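Local coordinates for protein yeast glycogen phosphorylase (Saccharomyces cerevisiae, PDB 1YGP) that belongs to the carbohydrate phosphorylase family of the GT-B clan and carries a bound pyridoxal-5'-phosphate, at residues A[569-574]-A[707-712]; A[647-652]-A[686-691]. All coordinates share one frame; numbering follows the deposited sequence.

Interaction 1 (A[569-574]-A[707-712])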
loop_
_atom_site.group_PDB
_atom_site.type_symbol
_atom_site.label_atom_id
_atom_site.label_comp_id
_atom_site.label_asym_id
_atom_site.label_seq_id
_atom_site.Cartn_x
_atom_site.Cartn_y
_atom_site.Cartn_z
ATOM N N GLN A 569 17.886 24.312 -34.926
ATOM C CA GLN A 569 18.526 23.074 -34.502
ATOM C C GLN A 569 17.934 22.513 -33.221
ATOM O O GLN A 569 17.675 21.303 -33.131
ATOM C CB GLN A 569 20.006 23.314 -34.300
ATOM C CG GLN A 569 20.785 22.088 -33.885
ATOM C CD GLN A 569 20.731 21.025 -34.955
ATOM O OE1 GLN A 569 19.945 20.081 -34.930
ATOM N NE2 GLN A 569 21.586 21.154 -35.955
ATOM N N VAL A 570 17.679 23.406 -32.257
ATOM C CA VAL A 570 17.062 23.020 -30.984
ATOM C C VAL A 570 15.750 22.272 -31.327
ATOM O O VAL A 570 15.546 21.085 -31.047
ATOM C CB VAL A 570 16.797 24.317 -30.141
ATOM C CG1 VAL A 570 16.195 23.952 -28.812
ATOM C CG2 VAL A 570 18.083 25.067 -29.838
ATOM N N LYS A 571 14.904 22.925 -32.112
ATOM C CA LYS A 571 13.618 22.376 -32.466
ATOM C C LYS A 571 13.750 21.074 -33.232
ATOM O O LYS A 571 12.909 20.196 -33.055
ATOM C CB LYS A 571 12.870 23.477 -33.250
ATOM C CG LYS A 571 11.448 23.177 -33.749
ATOM C CD LYS A 571 10.421 22.799 -32.702
ATOM C CE LYS A 571 10.008 24.023 -31.928
ATOM N NZ LYS A 571 9.022 23.700 -30.919
ATOM N N LEU A 572 14.811 20.864 -34.019
ATOM C CA LEU A 572 15.001 19.619 -34.778
ATOM C C LEU A 572 15.350 18.498 -33.804
ATOM O O LEU A 572 14.776 17.403 -33.867
ATOM C CB LEU A 572 16.134 19.811 -35.845
ATOM C CG LEU A 572 16.545 18.807 -36.965
ATOM C CD1 LEU A 572 17.469 17.752 -36.419
ATOM C CD2 LEU A 572 15.327 18.123 -37.543
ATOM N N ASN A 573 16.235 18.749 -32.834
ATOM C CA ASN A 573 16.612 17.723 -31.873
ATOM C C ASN A 573 15.392 17.374 -31.046
ATOM O O ASN A 573 15.123 16.186 -30.849
ATOM C CB ASN A 573 17.731 18.201 -30.946
ATOM C CG ASN A 573 18.997 18.683 -31.668
ATOM O OD1 ASN A 573 19.672 19.606 -31.200
ATOM N ND2 ASN A 573 19.401 18.118 -32.807
ATOM N N ASN A 574 14.581 18.367 -30.650
ATOM C CA ASN A 574 13.335 18.119 -29.920
ATOM C C ASN A 574 12.358 17.263 -30.694
ATOM O O ASN A 574 11.644 16.434 -30.110
ATOM C CB ASN A 574 12.584 19.378 -29.572
ATOM C CG ASN A 574 13.173 20.136 -28.401
ATOM O OD1 ASN A 574 13.986 19.657 -27.615
ATOM N ND2 ASN A 574 12.782 21.386 -28.241
ATOM N N ALA A 707 8.521 19.843 -29.271
ATOM C CA ALA A 707 8.718 19.313 -30.603
ATOM C C ALA A 707 7.756 19.932 -31.593
ATOM O O ALA A 707 7.831 19.691 -32.802
ATOM C CB ALA A 707 8.456 17.836 -30.630
ATOM N N SER A 708 6.824 20.739 -31.106
ATOM C CA SER A 708 5.759 21.209 -31.950
ATOM C C SER A 708 6.201 22.272 -32.926
ATOM O O SER A 708 6.869 23.233 -32.536
ATOM C CB SER A 708 4.663 21.754 -31.081
ATOM O OG SER A 708 3.444 21.908 -31.797
ATOM N N ASP A 709 5.831 22.071 -34.197
ATOM C CA ASP A 709 5.993 23.123 -35.167
ATOM C C ASP A 709 4.723 23.982 -35.159
ATOM O O ASP A 709 4.774 25.221 -35.147
ATOM C CB ASP A 709 6.221 22.518 -36.541
ATOM C CG ASP A 709 7.613 21.950 -36.784
ATOM O OD1 ASP A 709 8.567 22.337 -36.110
ATOM O OD2 ASP A 709 7.756 21.132 -37.681
ATOM N N LEU A 710 3.549 23.349 -35.117
ATOM C CA LEU A 710 2.277 24.046 -35.122
ATOM C C LEU A 710 1.374 23.260 -34.167
ATOM O O LEU A 710 1.469 22.015 -34.073
ATOM C CB LEU A 710 1.792 24.034 -36.570
ATOM C CG LEU A 710 0.708 24.921 -37.252
ATOM C CD1 LEU A 710 -0.556 24.108 -37.356
ATOM C CD2 LEU A 710 0.569 26.265 -36.559
ATOM N N SER A 711 0.505 23.956 -33.436
ATOM C CA SER A 711 -0.416 23.311 -32.512
ATOM C C SER A 711 -1.818 23.824 -32.756
ATOM O O SER A 711 -2.031 25.029 -32.940
ATOM C CB SER A 711 0.003 23.596 -31.081
ATOM O OG SER A 711 0.047 24.958 -30.665
ATOM N N GLU A 712 -2.805 22.958 -32.764
ATOM C CA GLU A 712 -4.148 23.351 -33.140
ATOM C C GLU A 712 -4.946 23.853 -31.950
ATOM O O GLU A 712 -4.983 23.210 -30.891
ATOM C CB GLU A 712 -4.829 22.157 -33.756
ATOM C CG GLU A 712 -4.068 21.657 -34.965
ATOM C CD GLU A 712 -4.705 21.989 -36.296
ATOM O OE1 GLU A 712 -5.860 22.420 -36.332
ATOM O OE2 GLU A 712 -4.044 21.791 -37.313
#
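Where the loop after helix 698-704 enters strand 710-713 of the parallel sheet of this GT-B phosphorylase, the side of helix 562-584 meets the loop, and Lys-571 carries most of the contact. Its ammonium nitrogen NZ gives a hydrogen bond to the backbone O of Ser-708 at 2.7 Å. The donor stands 28° off the plane of that carbonyl and makes a C=O...N angle of 138°. CG lies anti to the backbone N (chi1 -179°), and bends at chi2 and chi3 then fold the chain over to the loop. On the way CE passes 3.3 Å from Ser-708 O, while CG runs 3.8 Å from OD1 of Asp-709, whose side chain crosses the lysine obliquely. The two charges do not pair, for Lys-571 NZ and Asp-709 OD1 are 5.4 Å apart; OD2 of the aspartate instead forms a salt bridge with Lys-575 and accepts a hydrogen bond from the backbone N-H of Phe-602.

One turn further along the helix, the packing is closer to the backbone. Asn-574 sets its CB 4.0 Å from CA of Ala-707, and the methyl CB of Ala-707 rests 3.5 Å from the backbone O of Asn-574. The amide ND2 of Asn-574 is held by Asn-526 and shares the carbonyl of Pro-706 with Lys-571 NZ, which also bonds the carbonyl of Asn-732, so that three backbone oxygens surround one ammonium group. Beyond the loop, strand 710-713 runs between strands 601-606 and 735-739, with helix 820-840 packed against Leu-710 and Glu-712, while helix 527-536 touches Val-570 and Asn-574.

Interaction 2 (A[647-652]-A[686-691])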
loop_
_atom_site.group_PDB
_atom_site.type_symbol
_atom_site.label_atom_id
_atom_site.label_comp_id
_atom_site.label_asym_id
_atom_site.label_seq_id
_atom_site.Cartn_x
_atom_site.Cartn_y
_atom_site.Cartn_z
ATOM N N PRO A 647 2.843 19.690 -48.869
ATOM C CA PRO A 647 4.131 19.232 -48.395
ATOM C C PRO A 647 4.046 18.382 -47.117
ATOM O O PRO A 647 3.071 18.450 -46.366
ATOM C CB PRO A 647 4.898 20.532 -48.259
ATOM C CG PRO A 647 4.034 21.614 -48.873
ATOM C CD PRO A 647 2.641 21.102 -48.600
ATOM N N ARG A 648 5.164 17.683 -46.857
ATOM C CA ARG A 648 5.415 16.767 -45.743
ATOM C C ARG A 648 5.043 17.258 -44.339
ATOM O O ARG A 648 5.607 18.232 -43.805
ATOM C CB ARG A 648 6.887 16.405 -45.861
ATOM C CG ARG A 648 7.341 15.254 -44.999
ATOM C CD ARG A 648 8.670 14.699 -45.492
ATOM N NE ARG A 648 8.481 13.653 -46.492
ATOM C CZ ARG A 648 8.745 13.822 -47.792
ATOM N NH1 ARG A 648 9.208 14.981 -48.284
ATOM N NH2 ARG A 648 8.517 12.797 -48.615
ATOM N N LYS A 649 4.105 16.515 -43.747
ATOM C CA LYS A 649 3.430 16.856 -42.506
ATOM C C LYS A 649 3.235 15.581 -41.695
ATOM O O LYS A 649 3.212 14.473 -42.246
ATOM C CB LYS A 649 2.072 17.449 -42.856
ATOM C CG LYS A 649 1.253 18.241 -41.855
ATOM C CD LYS A 649 -0.133 18.333 -42.462
ATOM C CE LYS A 649 -1.034 19.436 -41.877
ATOM N NZ LYS A 649 -0.658 20.794 -42.254
ATOM N N VAL A 650 3.116 15.721 -40.375
ATOM C CA VAL A 650 2.792 14.650 -39.441
ATOM C C VAL A 650 1.765 15.296 -38.525
ATOM O O VAL A 650 2.043 16.325 -37.877
ATOM C CB VAL A 650 3.979 14.203 -38.538
ATOM C CG1 VAL A 650 3.497 13.128 -37.591
ATOM C CG2 VAL A 650 5.091 13.594 -39.329
ATOM N N SER A 651 0.573 14.743 -38.503
ATOM C CA SER A 651 -0.417 15.198 -37.547
ATOM C C SER A 651 -0.352 14.314 -36.290
ATOM O O SER A 651 -0.456 13.077 -36.324
ATOM C CB SER A 651 -1.780 15.123 -38.178
ATOM O OG SER A 651 -1.825 15.883 -39.382
ATOM N N ILE A 652 -0.140 14.953 -35.147
ATOM C CA ILE A 652 0.007 14.285 -33.868
ATOM C C ILE A 652 -1.266 14.541 -33.069
ATOM O O ILE A 652 -1.606 15.698 -32.801
ATOM C CB ILE A 652 1.266 14.874 -33.182
ATOM C CG1 ILE A 652 2.536 14.598 -33.992
ATOM C CG2 ILE A 652 1.380 14.272 -31.803
ATOM C CD1 ILE A 652 2.997 13.125 -33.974
ATOM N N HIS A 686 5.220 8.965 -47.933
ATOM C CA HIS A 686 5.532 9.626 -46.662
ATOM C C HIS A 686 5.323 11.137 -46.657
ATOM O O HIS A 686 5.879 11.852 -45.822
ATOM C CB HIS A 686 6.992 9.381 -46.212
ATOM C CG HIS A 686 7.386 7.919 -46.155
ATOM N ND1 HIS A 686 8.576 7.405 -46.421
ATOM C CD2 HIS A 686 6.547 6.882 -45.839
ATOM C CE1 HIS A 686 8.497 6.107 -46.284
ATOM N NE2 HIS A 686 7.269 5.808 -45.932
ATOM N N LEU A 687 4.507 11.679 -47.559
ATOM C CA LEU A 687 4.232 13.091 -47.515
ATOM C C LEU A 687 3.281 13.401 -46.389
ATOM O O LEU A 687 3.247 14.553 -45.966
ATOM C CB LEU A 687 3.631 13.566 -48.834
ATOM C CG LEU A 687 4.557 14.116 -49.900
ATOM C CD1 LEU A 687 5.555 15.087 -49.297
ATOM C CD2 LEU A 687 5.364 12.990 -50.481
ATOM N N LEU A 688 2.534 12.408 -45.888
ATOM C CA LEU A 688 1.619 12.581 -44.764
ATOM C C LEU A 688 1.552 11.374 -43.830
ATOM O O LEU A 688 1.397 10.246 -44.313
ATOM C CB LEU A 688 0.202 12.843 -45.259
ATOM C CG LEU A 688 -0.859 13.174 -44.235
ATOM C CD1 LEU A 688 -0.582 14.526 -43.587
ATOM C CD2 LEU A 688 -2.189 13.190 -44.933
ATOM N N LYS A 689 1.651 11.600 -42.513
ATOM C CA LYS A 689 1.498 10.570 -41.476
ATOM C C LYS A 689 0.534 11.093 -40.413
ATOM O O LYS A 689 0.482 12.304 -40.155
ATOM C CB LYS A 689 2.813 10.267 -40.772
ATOM C CG LYS A 689 3.896 9.660 -41.653
ATOM C CD LYS A 689 3.518 8.238 -42.014
ATOM C CE LYS A 689 4.394 7.642 -43.101
ATOM N NZ LYS A 689 5.788 7.627 -42.699
ATOM N N VAL A 690 -0.256 10.246 -39.772
ATOM C CA VAL A 690 -1.170 10.639 -38.699
ATOM C C VAL A 690 -0.712 9.747 -37.556
ATOM O O VAL A 690 -0.478 8.552 -37.769
ATOM C CB VAL A 690 -2.647 10.318 -39.027
ATOM C CG1 VAL A 690 -3.568 10.631 -37.858
ATOM C CG2 VAL A 690 -3.057 11.145 -40.218
ATOM N N VAL A 691 -0.553 10.247 -36.340
ATOM C CA VAL A 691 -0.081 9.451 -35.216
ATOM C C VAL A 691 -1.011 9.786 -34.051
ATOM O O VAL A 691 -1.447 10.940 -33.942
ATOM C CB VAL A 691 1.386 9.861 -34.933
ATOM C CG1 VAL A 691 1.833 9.262 -33.621
ATOM C CG2 VAL A 691 2.318 9.374 -36.041
#
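Four backbone hydrogen bonds join Lys-649 and Ser-651 to the neighbouring parallel strand, each of the two residues using both its N-H and its carbonyl. Val-691 N reaches Ser-651 O at 2.8 Å, almost head-on to the carbonyl (C=O...N 177°), and Ser-651 N reaches Lys-689 O at 2.9 Å. At Lys-649, the N lies 3.1 Å from Leu-687 O, and Lys-689 N lies 3.3 Å from Lys-649 O. CA-H...O contacts accompany this ladder, among them Arg-648 CA to Leu-687 O.

Where the strands begin, the side chain of Arg-648 reaches over the turn at His-686. Its CG is anti to the backbone N (chi1 -168°), and a bend at chi3 brings NE to 3.2 Å from His-686 O, a weak hydrogen bond with an N-H...O angle of 133°. The side chains of Arg-648 and Leu-687 cross at about a right angle, and Leu-687 CD1 sits 3.6 Å above one face of the Arg-648 guanidinium, offset toward its rim. NH2 makes a further weak bond to the carbonyl of Glu-685.

The side chains of Lys-649, Leu-688, Ser-651 and Val-690 project from one face of the sheet, where Lys-649 runs alongside Leu-688 and helices 615-634 and 662-678 cover much of the pair. On the other face Ile-652 lies side by side with Val-691, its CD1 3.8 Å from Val-691 CB, and the NZ of Lys-689 finds the carbonyl of Ile-591. Strand 649-654 also bonds along its far edge to strand 601-606. With four main-chain bonds and only one weak side-chain bond between the two segments, the pairing of this beta-alpha-beta unit probably rests on the backbone, while apolar contacts lie on the two faces and Arg-648 lies over the start of the pair.

Overall arrangement
Both interactions reach the same parallel sheet, in which strand 601-606 separates the two: it pairs with 649-654 of interaction 2 on one side and with 710-713 of interaction 1 on the other. Their centres are 14 Å apart and their nearest atoms about 6 Å, so they do not touch. In sequence, both segments of interaction 2 fall between 569-574 and 707-712. Interaction 2 pairs two strands at one end of the sheet, whereas interaction 1 joins a helix to a loop that enters it. Neither lines the cofactor pocket: the side chains of Ser-708 and Ile-652 are about 12 Å and 13 Å from the bound pyridoxal-5'-phosphate.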